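Long-range contacts in pyroglutatmate porin OpdO (Pseudomonas aeruginosa, PDB 3SZV), which forms a beta-barrel channel in the outer membrane that probably admits small carboxylates such as pyroglutamate: residues Glu28-Tyr33 and Ile393-Leu398; Trp50-Leu55 and Leu77-Asp82. All coordinates share one frame; numbering follows the deposited sequence.

Contact 1: Glu28-Tyr33 and Ile393-Leu398; sequences ELRNFY and ILSYSL
Leu-29 and Tyr-396 exchange two backbone hydrogen bonds, and Asn-31 and Leu-394 exchange two more, joining the first and last barrel strands as antiparallel neighbours, as in other outer-membrane porins. The bond from Leu-29 N to Tyr-396 O is short at 2.7 Å and nearly straight (173°), and Asn-31 N reaches Leu-394 O at 2.8 Å. Between these pairs, CA-H...O contacts such as Arg-30 CA to Leu-394 O, 3.3 Å, close the seam.

The tighter side chains lie on the face of Glu-28, Arg-30, Phe-32, Ile-393, Ser-395 and Ser-397. In the conformer described, Phe-32 and Ile-393 lie side by side, and Ile-393 CG1 meets the ring obliquely, 3.4 Å from CE1. Glu-28 is fully extended, with CG anti to the backbone N (chi1 179°); its CG passes Ser-397 OG at 3.5 Å and its OE2 ends 3.1 Å from Ser-395 OG in the serine conformer given. The same OE2 takes a bond from Arg-30 NE at 2.6 Å. OE2 lies close to the guanidinium plane, yet NE approaches from above the carboxylate plane. This salt bridge ties two buried charges along one strand. Asp-138 is a second partner for Arg-30, and Arg-57 for Glu-28, which probably offsets much of the charge buried here.

The opposite face, with Leu-29, Asn-31, Leu-394 and Tyr-396, is looser and partly exposed. Asn-31 CB and Leu-394 CB stand 4.0 Å apart, and the end of Tyr-396 leads away from its partner strand. Detergent bound near Leu-29 is consistent with a lipid-facing surface.

Strand 49-59 flanks residues 28-33, where the Asn-31 side chain hydrogen-bonds those of Trp-50 and Gln-52; strand 371-381 flanks residues 393-398, and Leu-394 packs there on Val-372.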
loop_
_atom_site.group_PDB
_atom_site.type_symbol
_atom_site.label_atom_id
_atom_site.label_comp_id
_atom_site.label_asym_id
_atom_site.label_seq_id
_atom_site.Cartn_x
_atom_site.Cartn_y
_atom_site.Cartn_z
ATOM N N GLU A 28 -2.427 -3.964 -18.438
ATOM C CA GLU A 28 -2.666 -5.062 -17.511
ATOM C C GLU A 28 -4.129 -5.492 -17.549
ATOM O O GLU A 28 -5.037 -4.657 -17.565
ATOM C CB GLU A 28 -2.263 -4.696 -16.075
ATOM C CG GLU A 28 -2.527 -5.836 -15.098
ATOM C CD GLU A 28 -2.236 -5.465 -13.660
ATOM O OE1 GLU A 28 -1.806 -4.318 -13.407
ATOM O OE2 GLU A 28 -2.443 -6.325 -12.781
ATOM N N LEU A 29 -4.349 -6.805 -17.583
ATOM C CA LEU A 29 -5.692 -7.364 -17.491
ATOM C C LEU A 29 -5.819 -8.026 -16.134
ATOM O O LEU A 29 -4.916 -8.741 -15.708
ATOM C CB LEU A 29 -5.911 -8.415 -18.576
ATOM C CG LEU A 29 -6.351 -7.961 -19.974
ATOM C CD1 LEU A 29 -5.637 -6.698 -20.429
ATOM C CD2 LEU A 29 -6.155 -9.091 -20.983
ATOM N N ARG A 30 -6.934 -7.789 -15.452
ATOM C CA ARG A 30 -7.180 -8.415 -14.160
ATOM C C ARG A 30 -8.571 -8.974 -14.116
ATOM O O ARG A 30 -9.539 -8.290 -14.440
ATOM C CB ARG A 30 -7.061 -7.394 -13.043
ATOM C CG ARG A 30 -5.682 -6.947 -12.770
ATOM C CD ARG A 30 -5.699 -6.152 -11.493
ATOM N NE ARG A 30 -4.458 -5.429 -11.324
ATOM C CZ ARG A 30 -4.252 -4.535 -10.367
ATOM N NH1 ARG A 30 -5.213 -4.266 -9.490
ATOM N NH2 ARG A 30 -3.080 -3.930 -10.286
ATOM N N ASN A 31 -8.677 -10.225 -13.694
ATOM C CA ASN A 31 -9.964 -10.843 -13.502
ATOM C C ASN A 31 -10.021 -11.214 -12.026
ATOM O O ASN A 31 -9.171 -11.956 -11.527
ATOM C CB ASN A 31 -10.104 -12.069 -14.399
ATOM C CG ASN A 31 -11.491 -12.666 -14.343
ATOM O OD1 ASN A 31 -11.765 -13.539 -13.523
ATOM N ND2 ASN A 31 -12.382 -12.185 -15.203
ATOM N N PHE A 32 -11.022 -10.690 -11.336
ATOM C CA PHE A 32 -11.046 -10.729 -9.882
ATOM C C PHE A 32 -12.345 -11.343 -9.380
ATOM O O PHE A 32 -13.432 -10.869 -9.714
ATOM C CB PHE A 32 -10.908 -9.305 -9.336
ATOM C CG PHE A 32 -10.419 -9.235 -7.916
ATOM C CD1 PHE A 32 -9.132 -8.806 -7.642
ATOM C CD2 PHE A 32 -11.241 -9.586 -6.858
ATOM C CE1 PHE A 32 -8.672 -8.729 -6.343
ATOM C CE2 PHE A 32 -10.784 -9.514 -5.552
ATOM C CZ PHE A 32 -9.499 -9.085 -5.296
ATOM N N TYR A 33 -12.224 -12.393 -8.582
ATOM C CA TYR A 33 -13.378 -12.989 -7.933
ATOM C C TYR A 33 -13.215 -12.889 -6.424
ATOM O O TYR A 33 -12.134 -13.135 -5.879
ATOM C CB TYR A 33 -13.566 -14.445 -8.346
ATOM C CG TYR A 33 -14.684 -15.111 -7.585
ATOM C CD1 TYR A 33 -16.009 -14.888 -7.928
ATOM C CD2 TYR A 33 -14.414 -15.944 -6.509
ATOM C CE1 TYR A 33 -17.041 -15.490 -7.225
ATOM C CE2 TYR A 33 -15.435 -16.551 -5.801
ATOM C CZ TYR A 33 -16.743 -16.320 -6.165
ATOM O OH TYR A 33 -17.761 -16.925 -5.459
ATOM N N ILE A 393 -7.516 -14.121 -8.156
ATOM C CA ILE A 393 -7.104 -13.057 -9.057
ATOM C C ILE A 393 -6.287 -13.622 -10.207
ATOM O O ILE A 393 -5.257 -14.267 -9.998
ATOM C CB ILE A 393 -6.271 -11.985 -8.327
ATOM C CG1 ILE A 393 -6.939 -11.585 -7.006
ATOM C CG2 ILE A 393 -6.054 -10.767 -9.227
ATOM C CD1 ILE A 393 -6.400 -12.321 -5.792
ATOM N N LEU A 394 -6.768 -13.390 -11.422
ATOM C CA LEU A 394 -6.013 -13.709 -12.630
ATOM C C LEU A 394 -5.473 -12.402 -13.184
ATOM O O LEU A 394 -6.207 -11.413 -13.299
ATOM C CB LEU A 394 -6.904 -14.389 -13.665
ATOM C CG LEU A 394 -7.234 -15.872 -13.492
ATOM C CD1 LEU A 394 -7.685 -16.193 -12.079
ATOM C CD2 LEU A 394 -8.296 -16.284 -14.502
ATOM N N SER A 395 -4.190 -12.378 -13.525
ATOM C CA SER A 395 -3.555 -11.155 -13.991
ATOM C C SER A 395 -2.653 -11.421 -15.189
ATOM O O SER A 395 -2.012 -12.464 -15.278
ATOM C CB SER A 395 -2.741 -10.513 -12.860
ATOM O OG SER A 395 -2.116 -9.314 -13.294
ATOM N N TYR A 396 -2.615 -10.474 -16.108
ATOM C CA TYR A 396 -1.729 -10.579 -17.255
ATOM C C TYR A 396 -1.287 -9.191 -17.650
ATOM O O TYR A 396 -2.123 -8.311 -17.870
ATOM C CB TYR A 396 -2.412 -11.262 -18.443
ATOM C CG TYR A 396 -1.511 -11.396 -19.649
ATOM C CD1 TYR A 396 -0.568 -12.411 -19.724
ATOM C CD2 TYR A 396 -1.592 -10.496 -20.702
ATOM C CE1 TYR A 396 0.262 -12.538 -20.818
ATOM C CE2 TYR A 396 -0.763 -10.615 -21.807
ATOM C CZ TYR A 396 0.161 -11.640 -21.854
ATOM O OH TYR A 396 0.996 -11.774 -22.944
ATOM N N SER A 397 0.023 -8.994 -17.752
ATOM C CA SER A 397 0.558 -7.701 -18.146
ATOM C C SER A 397 1.337 -7.839 -19.430
ATOM O O SER A 397 2.101 -8.788 -19.606
ATOM C CB SER A 397 1.463 -7.126 -17.059
ATOM O OG SER A 397 0.707 -6.745 -15.926
ATOM N N LEU A 398 1.131 -6.874 -20.314
ATOM C CA LEU A 398 1.786 -6.842 -21.601
ATOM C C LEU A 398 2.516 -5.515 -21.735
ATOM O O LEU A 398 1.909 -4.455 -21.578
ATOM C CB LEU A 398 0.743 -6.949 -22.712
ATOM C CG LEU A 398 1.255 -6.870 -24.146
ATOM C CD1 LEU A 398 2.208 -8.020 -24.430
ATOM C CD2 LEU A 398 0.082 -6.879 -25.112
#

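Contact 2: Trp50-Leu55 and Leu77-Asp82; sequences WAQGFL and LGFKLD. With C8E ((hydroxyethyloxy)tri(ethyloxy)octane), chain C.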
loop_
_atom_site.group_PDB
_atom_site.type_symbol
_atom_site.label_atom_id
_atom_site.label_comp_id
_atom_site.label_asym_id
_atom_site.label_seq_id
_atom_site.Cartn_x
_atom_site.Cartn_y
_atom_site.Cartn_z
ATOM N N TRP A 50 -17.692 -10.806 -9.090
ATOM C CA TRP A 50 -16.773 -11.196 -10.148
ATOM C C TRP A 50 -16.647 -10.002 -11.077
ATOM O O TRP A 50 -17.658 -9.413 -11.465
ATOM C CB TRP A 50 -17.340 -12.388 -10.917
ATOM C CG TRP A 50 -16.382 -13.026 -11.870
ATOM C CD1 TRP A 50 -15.021 -12.931 -11.856
ATOM C CD2 TRP A 50 -16.715 -13.868 -12.982
ATOM N NE1 TRP A 50 -14.486 -13.664 -12.893
ATOM C CE2 TRP A 50 -15.504 -14.245 -13.597
ATOM C CE3 TRP A 50 -17.919 -14.337 -13.513
ATOM C CZ2 TRP A 50 -15.465 -15.071 -14.719
ATOM C CZ3 TRP A 50 -17.875 -15.158 -14.628
ATOM C CH2 TRP A 50 -16.656 -15.514 -15.218
ATOM N N ALA A 51 -15.423 -9.632 -11.433
ATOM C CA ALA A 51 -15.234 -8.460 -12.274
ATOM C C ALA A 51 -13.990 -8.553 -13.145
ATOM O O ALA A 51 -13.043 -9.270 -12.830
ATOM C CB ALA A 51 -15.202 -7.190 -11.420
ATOM N N GLN A 52 -14.013 -7.820 -14.250
ATOM C CA GLN A 52 -12.886 -7.750 -15.173
ATOM C C GLN A 52 -12.367 -6.320 -15.251
ATOM O O GLN A 52 -13.148 -5.366 -15.379
ATOM C CB GLN A 52 -13.309 -8.209 -16.571
ATOM C CG GLN A 52 -12.216 -8.059 -17.620
ATOM C CD GLN A 52 -11.037 -8.987 -17.371
ATOM O OE1 GLN A 52 -11.214 -10.155 -17.018
ATOM N NE2 GLN A 52 -9.829 -8.470 -17.552
ATOM N N GLY A 53 -11.049 -6.171 -15.199
ATOM C CA GLY A 53 -10.441 -4.858 -15.239
ATOM C C GLY A 53 -9.350 -4.729 -16.282
ATOM O O GLY A 53 -8.722 -5.713 -16.676
ATOM N N PHE A 54 -9.132 -3.497 -16.724
ATOM C CA PHE A 54 -8.070 -3.170 -17.666
ATOM C C PHE A 54 -7.347 -1.963 -17.116
ATOM O O PHE A 54 -7.978 -1.011 -16.658
ATOM C CB PHE A 54 -8.643 -2.819 -19.044
ATOM C CG PHE A 54 -9.456 -3.922 -19.663
ATOM C CD1 PHE A 54 -8.886 -4.791 -20.578
ATOM C CD2 PHE A 54 -10.784 -4.094 -19.316
ATOM C CE1 PHE A 54 -9.632 -5.812 -21.145
ATOM C CE2 PHE A 54 -11.540 -5.115 -19.880
ATOM C CZ PHE A 54 -10.960 -5.973 -20.794
ATOM N N LEU A 55 -6.022 -2.008 -17.157
ATOM C CA LEU A 55 -5.203 -0.915 -16.661
ATOM C C LEU A 55 -4.175 -0.552 -17.719
ATOM O O LEU A 55 -3.283 -1.345 -18.021
ATOM C CB LEU A 55 -4.502 -1.318 -15.370
ATOM C CG LEU A 55 -5.414 -1.774 -14.224
ATOM C CD1 LEU A 55 -5.778 -3.260 -14.307
ATOM C CD2 LEU A 55 -4.714 -1.480 -12.910
ATOM N N LEU A 77 -10.448 0.695 -16.399
ATOM C CA LEU A 77 -11.769 0.304 -16.854
ATOM C C LEU A 77 -12.123 -0.977 -16.135
ATOM O O LEU A 77 -11.344 -1.929 -16.130
ATOM C CB LEU A 77 -11.776 0.084 -18.371
ATOM C CG LEU A 77 -13.071 -0.428 -18.997
ATOM C CD1 LEU A 77 -14.203 0.552 -18.759
ATOM C CD2 LEU A 77 -12.862 -0.659 -20.492
ATOM N N GLY A 78 -13.289 -0.990 -15.506
ATOM C CA GLY A 78 -13.753 -2.182 -14.836
ATOM C C GLY A 78 -15.219 -2.414 -15.099
ATOM O O GLY A 78 -15.990 -1.474 -15.299
ATOM N N PHE A 79 -15.607 -3.680 -15.112
ATOM C CA PHE A 79 -17.021 -4.001 -15.139
ATOM C C PHE A 79 -17.307 -5.313 -14.438
ATOM O O PHE A 79 -16.496 -6.242 -14.463
ATOM C CB PHE A 79 -17.577 -3.997 -16.564
ATOM C CG PHE A 79 -16.746 -4.760 -17.553
ATOM C CD1 PHE A 79 -15.783 -4.112 -18.315
ATOM C CD2 PHE A 79 -16.951 -6.112 -17.755
ATOM C CE1 PHE A 79 -15.027 -4.808 -19.240
ATOM C CE2 PHE A 79 -16.197 -6.815 -18.677
ATOM C CZ PHE A 79 -15.235 -6.161 -19.423
ATOM N N LYS A 80 -18.460 -5.364 -13.787
ATOM C CA LYS A 80 -18.874 -6.561 -13.083
ATOM C C LYS A 80 -19.346 -7.627 -14.059
ATOM O O LYS A 80 -19.895 -7.325 -15.125
ATOM C CB LYS A 80 -19.956 -6.238 -12.042
ATOM C CG LYS A 80 -19.401 -5.601 -10.764
ATOM C CD LYS A 80 -20.475 -5.429 -9.694
ATOM C CE LYS A 80 -21.557 -4.461 -10.143
ATOM N NZ LYS A 80 -20.992 -3.130 -10.521
ATOM N N LEU A 81 -19.102 -8.878 -13.690
ATOM C CA LEU A 81 -19.477 -10.026 -14.489
ATOM C C LEU A 81 -20.528 -10.770 -13.681
ATOM O O LEU A 81 -20.577 -10.632 -12.461
ATOM C CB LEU A 81 -18.253 -10.920 -14.718
ATOM C CG LEU A 81 -17.066 -10.300 -15.456
ATOM C CD1 LEU A 81 -15.863 -11.233 -15.420
ATOM C CD2 LEU A 81 -17.447 -9.960 -16.888
ATOM N N ASP A 82 -21.387 -11.538 -14.339
ATOM C CA ASP A 82 -22.376 -12.305 -13.589
ATOM C C ASP A 82 -21.817 -13.676 -13.208
ATOM O O ASP A 82 -21.482 -14.494 -14.065
ATOM C CB ASP A 82 -23.702 -12.419 -14.354
ATOM C CG ASP A 82 -23.778 -13.668 -15.214
ATOM O OD1 ASP A 82 -24.729 -14.459 -15.030
ATOM O OD2 ASP A 82 -22.887 -13.852 -16.072
HETATM C C1 C8E C . -16.804 11.738 -18.382
HETATM C C2 C8E C . -15.725 10.820 -18.945
HETATM C C3 C8E C . -14.415 11.573 -19.125
HETATM C C4 C8E C . -13.481 10.821 -20.068
HETATM C C5 C8E C . -13.164 9.438 -19.521
HETATM C C6 C8E C . -12.240 8.629 -20.429
HETATM C C7 C8E C . -11.970 7.249 -19.833
HETATM C C8 C8E C . -10.826 6.507 -20.527
HETATM O O9 C8E C . -10.711 5.185 -20.013
HETATM C C10 C8E C . -9.702 4.434 -20.668
HETATM C C11 C8E C . -9.624 3.008 -20.113
HETATM O O12 C8E C . -8.599 2.276 -20.757
HETATM C C13 C8E C . -8.252 1.077 -20.088
HETATM C C16 C8E C . -8.637 -1.922 -22.792
HETATM C C17 C8E C . -9.795 -1.572 -23.716
HETATM O O18 C8E C . -10.519 -2.733 -24.057
HETATM C C19 C8E C . -11.453 -3.089 -23.064
HETATM C C20 C8E C . -12.796 -2.447 -23.394
HETATM O O21 C8E C . -13.783 -3.442 -23.543
HETATM O O HOH W 1 -20.336 -10.026 -9.815
#
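Phe-54 and Phe-79 form the apolar centre of this beta hairpin of strands 49-59 and 67-81: Phe-79 CE1 comes to the edge of the Phe-54 ring, 3.6 Å from CE2. The detergent C8E lies over one face of the Phe-54 ring, with C19 above its centre, and also touches Leu-77, whose CD2 is 3.4 Å from C8E C20. This marks the face as the probable membrane-facing outside of the barrel. On the opposite face of the Phe-54 ring, Gln-52 NE2 lies toward the rim, while Gln-52 CB packs off-centre against Phe-79.

Further along, Leu-81 CD1 sits over the five-membered ring of Trp-50, 3.6 Å from its centroid and 14° off the normal, in a CH-pi contact. With CG anti to the backbone N (chi1 -170°), the indole presents this face to Leu-81. On the sheet face of Ala-51 and Lys-80, Gly-53 and Gly-78 form a non-hydrogen-bonded pair.

At the polar edge, Trp-50 NE1 donates to Asn-31 OD1, Gln-52 OE1 accepts from Asn-31 ND2, and Lys-80 forms a salt bridge with Asp-105. Beside the Leu-81 N to Trp-50 O bond, one water accepts from Trp-50 N at 2.9 Å and donates to Leu-81 O at 2.7 Å.

In the fold
Contacts 1 and 2 lie about 10 Å apart, centre to centre, on the same side of the barrel. Along the chain the segments come in the order 28-33, 50-55, 77-82 and 393-398, so the local hairpin of contact 2 is nested within the long loop that contact 1 closes. In the wall they sit side by side, in the strand order 387-399, 24-38, 49-59 and 67-81; strands 24-38 and 49-59 bind each other directly, Arg-30 O lying 2.7 Å from Gly-53 N. Contact 1 thus closes the barrel at the seam where its first and last strands meet, and contact 2 continues the channel wall from there.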